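Local coordinates for BtrN (Bacillus circulans, PDB 4M7S), which catalyses the radical S-adenosylmethionine-dependent two-electron oxidation of 2-deoxy-scyllo-inosamine to amino-dideoxy-scyllo-inosose in butirosin biosynthesis, using two [4Fe-4S] clusters, at residues L66-T79 against K99-K111. Residues are numbered along the deposited sequence; the frame is centred on the assembly and turned at random.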
loop_
_atom_site.group_PDB
_atom_site.type_symbol
_atom_site.label_atom_id
_atom_site.label_comp_id
_atom_site.label_asym_id
_atom_site.label_seq_id
_atom_site.Cartn_x
_atom_site.Cartn_y
_atom_site.Cartn_z
ATOM N N LEU A 66 1.132 -10.333 -8.810
ATOM C CA LEU A 66 1.474 -11.628 -9.417
ATOM C C LEU A 66 2.170 -11.499 -10.776
ATOM O O LEU A 66 2.595 -12.499 -11.363
ATOM C CB LEU A 66 0.251 -12.541 -9.540
ATOM C CG LEU A 66 -0.466 -12.984 -8.261
ATOM C CD1 LEU A 66 -1.080 -14.357 -8.456
ATOM C CD2 LEU A 66 0.452 -13.001 -7.066
ATOM N N LEU A 67 2.272 -10.272 -11.279
ATOM C CA LEU A 67 3.005 -10.011 -12.512
ATOM C C LEU A 67 4.480 -9.753 -12.216
ATOM O O LEU A 67 5.309 -9.745 -13.114
ATOM C CB LEU A 67 2.413 -8.814 -13.259
ATOM C CG LEU A 67 1.309 -9.106 -14.277
ATOM C CD1 LEU A 67 0.847 -7.832 -14.990
ATOM C CD2 LEU A 67 1.831 -10.108 -15.285
ATOM N N CYS A 68 4.800 -9.528 -10.948
ATOM C CA CYS A 68 6.166 -9.226 -10.556
ATOM C C CYS A 68 7.012 -10.479 -10.722
ATOM O O CYS A 68 6.715 -11.515 -10.117
ATOM C CB CYS A 68 6.196 -8.775 -9.093
ATOM S SG CYS A 68 7.848 -8.405 -8.478
ATOM N N LYS A 69 8.067 -10.400 -11.524
ATOM C CA LYS A 69 8.861 -11.596 -11.795
ATOM C C LYS A 69 9.689 -12.021 -10.583
ATOM O O LYS A 69 10.117 -13.166 -10.498
ATOM C CB LYS A 69 9.728 -11.426 -13.047
ATOM C CG LYS A 69 10.934 -10.506 -12.934
ATOM C CD LYS A 69 11.503 -10.245 -14.338
ATOM C CE LYS A 69 12.958 -9.780 -14.318
ATOM N NZ LYS A 69 13.150 -8.345 -13.942
ATOM N N ASN A 70 9.873 -11.099 -9.637
ATOM C CA ASN A 70 10.654 -11.363 -8.428
ATOM C C ASN A 70 9.775 -11.564 -7.210
ATOM O O ASN A 70 10.267 -11.510 -6.086
ATOM C CB ASN A 70 11.600 -10.194 -8.123
ATOM C CG ASN A 70 12.795 -10.159 -9.032
ATOM O OD1 ASN A 70 13.475 -11.165 -9.221
ATOM N ND2 ASN A 70 13.068 -8.990 -9.604
ATOM N N LEU A 71 8.481 -11.789 -7.420
ATOM C CA LEU A 71 7.558 -11.866 -6.290
ATOM C C LEU A 71 7.956 -12.908 -5.228
ATOM O O LEU A 71 7.952 -12.604 -4.039
ATOM C CB LEU A 71 6.115 -12.090 -6.752
ATOM C CG LEU A 71 5.143 -11.998 -5.568
ATOM C CD1 LEU A 71 5.106 -10.580 -5.002
ATOM C CD2 LEU A 71 3.751 -12.493 -5.937
ATOM N N ASP A 72 8.303 -14.120 -5.645
ATOM C CA ASP A 72 8.652 -15.161 -4.677
ATOM C C ASP A 72 9.837 -14.740 -3.822
ATOM O O ASP A 72 9.826 -14.920 -2.608
ATOM C CB ASP A 72 8.984 -16.489 -5.370
ATOM C CG ASP A 72 7.758 -17.165 -5.977
ATOM O OD1 ASP A 72 6.631 -16.646 -5.814
ATOM O OD2 ASP A 72 7.932 -18.223 -6.620
ATOM N N LEU A 73 10.857 -14.199 -4.483
ATOM C CA LEU A 73 12.044 -13.659 -3.830
ATOM C C LEU A 73 11.647 -12.603 -2.804
ATOM O O LEU A 73 12.081 -12.646 -1.647
ATOM C CB LEU A 73 12.934 -13.017 -4.897
ATOM C CG LEU A 73 14.423 -12.687 -4.727
ATOM C CD1 LEU A 73 14.648 -11.214 -4.922
ATOM C CD2 LEU A 73 15.020 -13.188 -3.416
ATOM N N PHE A 74 10.826 -11.649 -3.242
ATOM C CA PHE A 74 10.387 -10.552 -2.382
ATOM C C PHE A 74 9.586 -11.045 -1.183
ATOM O O PHE A 74 9.760 -10.552 -0.071
ATOM C CB PHE A 74 9.567 -9.522 -3.172
ATOM C CG PHE A 74 10.377 -8.746 -4.179
ATOM C CD1 PHE A 74 11.757 -8.748 -4.127
ATOM C CD2 PHE A 74 9.748 -8.007 -5.173
ATOM C CE1 PHE A 74 12.503 -8.033 -5.047
ATOM C CE2 PHE A 74 10.487 -7.291 -6.095
ATOM C CZ PHE A 74 11.864 -7.303 -6.033
ATOM N N VAL A 75 8.698 -12.007 -1.408
ATOM C CA VAL A 75 7.924 -12.574 -0.306
ATOM C C VAL A 75 8.818 -13.360 0.665
ATOM O O VAL A 75 8.681 -13.242 1.887
ATOM C CB VAL A 75 6.787 -13.472 -0.838
ATOM C CG1 VAL A 75 6.093 -14.180 0.307
ATOM C CG2 VAL A 75 5.792 -12.637 -1.637
ATOM N N GLY A 76 9.735 -14.158 0.119
ATOM C CA GLY A 76 10.675 -14.907 0.935
ATOM C C GLY A 76 11.538 -13.991 1.791
ATOM O O GLY A 76 11.853 -14.308 2.944
HETATM N N MSE A 77 11.923 -12.848 1.230
HETATM C CA MSE A 77 12.724 -11.873 1.975
HETATM C C MSE A 77 11.966 -11.245 3.148
HETATM O O MSE A 77 12.573 -10.886 4.162
HETATM C CB MSE A 77 13.254 -10.775 1.046
HETATM C CG MSE A 77 14.309 -11.251 0.060
HETATM SE SE MSE A 77 14.873 -9.848 -1.198
HETATM C CE MSE A 77 15.832 -8.710 0.055
ATOM N N THR A 78 10.648 -11.110 3.031
ATOM C CA THR A 78 9.892 -10.522 4.132
ATOM C C THR A 78 9.973 -11.422 5.341
ATOM O O THR A 78 10.119 -10.951 6.470
ATOM C CB THR A 78 8.409 -10.275 3.799
ATOM O OG1 THR A 78 7.718 -11.530 3.766
ATOM C CG2 THR A 78 8.277 -9.569 2.482
ATOM N N THR A 79 9.889 -12.724 5.096
ATOM C CA THR A 79 9.973 -13.721 6.159
ATOM C C THR A 79 11.354 -13.707 6.836
ATOM O O THR A 79 11.492 -14.051 8.020
ATOM C CB THR A 79 9.647 -15.138 5.606
ATOM O OG1 THR A 79 8.320 -15.145 5.059
ATOM C CG2 THR A 79 9.735 -16.184 6.685
ATOM N N LYS A 99 -1.160 -23.530 -7.699
ATOM C CA LYS A 99 0.279 -23.635 -7.477
ATOM C C LYS A 99 0.910 -22.343 -6.948
ATOM O O LYS A 99 1.680 -22.380 -5.980
ATOM C CB LYS A 99 0.962 -24.073 -8.771
ATOM C CG LYS A 99 2.445 -24.319 -8.655
ATOM C CD LYS A 99 2.924 -25.069 -9.899
ATOM C CE LYS A 99 4.286 -24.593 -10.351
ATOM N NZ LYS A 99 5.376 -25.172 -9.534
ATOM N N ARG A 100 0.609 -21.208 -7.576
ATOM C CA ARG A 100 1.098 -19.916 -7.069
ATOM C C ARG A 100 0.594 -19.679 -5.647
ATOM O O ARG A 100 1.328 -19.198 -4.781
ATOM C CB ARG A 100 0.655 -18.746 -7.964
ATOM C CG ARG A 100 1.268 -18.741 -9.359
ATOM C CD ARG A 100 2.794 -18.628 -9.320
ATOM N NE ARG A 100 3.273 -17.285 -8.975
ATOM C CZ ARG A 100 4.176 -17.028 -8.025
ATOM N NH1 ARG A 100 4.703 -18.015 -7.302
ATOM N NH2 ARG A 100 4.565 -15.781 -7.799
ATOM N N LEU A 101 -0.662 -20.028 -5.408
ATOM C CA LEU A 101 -1.271 -19.823 -4.097
ATOM C C LEU A 101 -0.488 -20.589 -3.030
ATOM O O LEU A 101 -0.130 -20.037 -1.986
ATOM C CB LEU A 101 -2.718 -20.314 -4.125
ATOM C CG LEU A 101 -3.705 -19.945 -3.016
ATOM C CD1 LEU A 101 -5.092 -20.419 -3.424
ATOM C CD2 LEU A 101 -3.342 -20.547 -1.673
ATOM N N GLN A 102 -0.248 -21.871 -3.281
ATOM C CA GLN A 102 0.394 -22.698 -2.275
ATOM C C GLN A 102 1.848 -22.297 -2.091
ATOM O O GLN A 102 2.368 -22.335 -0.983
ATOM C CB GLN A 102 0.255 -24.184 -2.620
ATOM C CG GLN A 102 -1.192 -24.681 -2.596
ATOM C CD GLN A 102 -1.289 -26.200 -2.605
ATOM O OE1 GLN A 102 -0.278 -26.897 -2.696
ATOM N NE2 GLN A 102 -2.509 -26.720 -2.507
ATOM N N THR A 103 2.489 -21.903 -3.187
ATOM C CA THR A 103 3.876 -21.446 -3.167
ATOM C C THR A 103 3.991 -20.148 -2.369
ATOM O O THR A 103 4.824 -20.037 -1.476
ATOM C CB THR A 103 4.404 -21.215 -4.598
ATOM O OG1 THR A 103 4.445 -22.465 -5.296
ATOM C CG2 THR A 103 5.788 -20.601 -4.576
ATOM N N LEU A 104 3.149 -19.171 -2.694
ATOM C CA LEU A 104 3.151 -17.899 -1.978
ATOM C C LEU A 104 2.811 -18.069 -0.500
ATOM O O LEU A 104 3.397 -17.399 0.351
ATOM C CB LEU A 104 2.206 -16.897 -2.657
ATOM C CG LEU A 104 2.788 -16.416 -3.995
ATOM C CD1 LEU A 104 1.768 -15.664 -4.833
ATOM C CD2 LEU A 104 4.033 -15.565 -3.755
ATOM N N THR A 105 1.872 -18.965 -0.191
ATOM C CA THR A 105 1.546 -19.253 1.205
ATOM C C THR A 105 2.764 -19.805 1.964
ATOM O O THR A 105 3.089 -19.345 3.058
ATOM C CB THR A 105 0.358 -20.217 1.323
ATOM O OG1 THR A 105 -0.791 -19.630 0.706
ATOM C CG2 THR A 105 0.042 -20.503 2.782
ATOM N N GLU A 106 3.440 -20.790 1.379
ATOM C CA GLU A 106 4.636 -21.359 2.005
ATOM C C GLU A 106 5.732 -20.308 2.202
ATOM O O GLU A 106 6.452 -20.332 3.196
ATOM C CB GLU A 106 5.171 -22.519 1.174
ATOM C CG GLU A 106 6.571 -22.980 1.569
ATOM C CD GLU A 106 7.102 -24.071 0.653
ATOM O OE1 GLU A 106 8.039 -23.793 -0.127
ATOM O OE2 GLU A 106 6.578 -25.204 0.713
ATOM N N LEU A 107 5.846 -19.381 1.257
ATOM C CA LEU A 107 6.853 -18.322 1.343
ATOM C C LEU A 107 6.562 -17.266 2.413
ATOM O O LEU A 107 7.477 -16.578 2.862
ATOM C CB LEU A 107 7.044 -17.655 -0.016
ATOM C CG LEU A 107 7.638 -18.549 -1.109
ATOM C CD1 LEU A 107 7.559 -17.819 -2.428
ATOM C CD2 LEU A 107 9.069 -18.942 -0.804
ATOM N N GLY A 108 5.300 -17.132 2.818
ATOM C CA GLY A 108 4.963 -16.232 3.911
ATOM C C GLY A 108 3.648 -15.471 3.828
ATOM O O GLY A 108 3.215 -14.897 4.827
ATOM N N ILE A 109 3.009 -15.447 2.655
ATOM C CA ILE A 109 1.746 -14.714 2.523
ATOM C C ILE A 109 0.695 -15.295 3.463
ATOM O O ILE A 109 0.425 -16.497 3.427
ATOM C CB ILE A 109 1.190 -14.725 1.073
ATOM C CG1 ILE A 109 2.165 -14.044 0.111
ATOM C CG2 ILE A 109 -0.194 -14.025 1.017
ATOM C CD1 ILE A 109 2.591 -12.642 0.554
ATOM N N GLN A 110 0.091 -14.448 4.292
ATOM C CA GLN A 110 -0.917 -14.915 5.235
ATOM C C GLN A 110 -2.338 -14.701 4.722
ATOM O O GLN A 110 -3.290 -15.270 5.255
ATOM C CB GLN A 110 -0.729 -14.233 6.592
ATOM C CG GLN A 110 0.575 -14.624 7.281
ATOM C CD GLN A 110 0.770 -13.916 8.594
ATOM O OE1 GLN A 110 -0.181 -13.406 9.178
ATOM N NE2 GLN A 110 2.015 -13.879 9.071
ATOM N N LYS A 111 -2.490 -13.880 3.691
ATOM C CA LYS A 111 -3.827 -13.611 3.177
ATOM C C LYS A 111 -3.810 -13.169 1.722
ATOM O O LYS A 111 -2.969 -12.363 1.317
ATOM C CB LYS A 111 -4.525 -12.562 4.043
ATOM C CG LYS A 111 -6.025 -12.456 3.835
ATOM C CD LYS A 111 -6.638 -11.773 5.043
ATOM C CE LYS A 111 -8.116 -11.480 4.861
ATOM N NZ LYS A 111 -8.692 -10.651 5.972
HETATM O O HOH W 1 2.430 -15.265 -10.886
#
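R100 reaches from helix 99-107 to D72 through a chain bent at chi2 and chi3, which brings the end of its guanidinium to the carboxylate. NH1 and NH2 both grip one oxygen: NH1 lies 2.8 Å from D72 OD1, on the syn lone pair of that oxygen, while NH2 meets it from above the carboxylate plane. The oxygen lies nearly in the guanidinium plane, yet the two flat groups are turned 53° apart. A water accepts from R100 NE and donates to L66 O, tying the same arginine to the 3-10 turn and helping to fix its rotation. T103 adds its CG2 methyl beside D72 OD2. L104 then fills the inner side, CD1 against L66 CD2 (3.7 Å) and CD2 against L71 CD2 (3.8 Å). One turn on, L107 CD1 packs against D72 CB at 3.5 Å, the two side chains crossing at about a right angle, and L107 CB meets V75 CG1. D72 is a knob in the hole formed by R100, T103, L104 and L107. Near G76 the backbones draw close, with 5.1 Å between G76 CA and L107 CA. The carbonyl of L107 accepts from T79 OG1 at 2.8 Å, the donor tilted 15° from the carbonyl plane. G108 ends the helix with positive phi in a Schellman motif. I109 CD1 packs against V75 CG1 at 3.8 Å, and the same side chain touches P87 and I89 of strand 86-91. The axes of helices 71-79 and 99-107 run 28° from parallel, 9.3 Å apart at closest approach, as neighbouring helices of successive beta-alpha units packed on the parallel strands of the radical SAM partial TIM barrel.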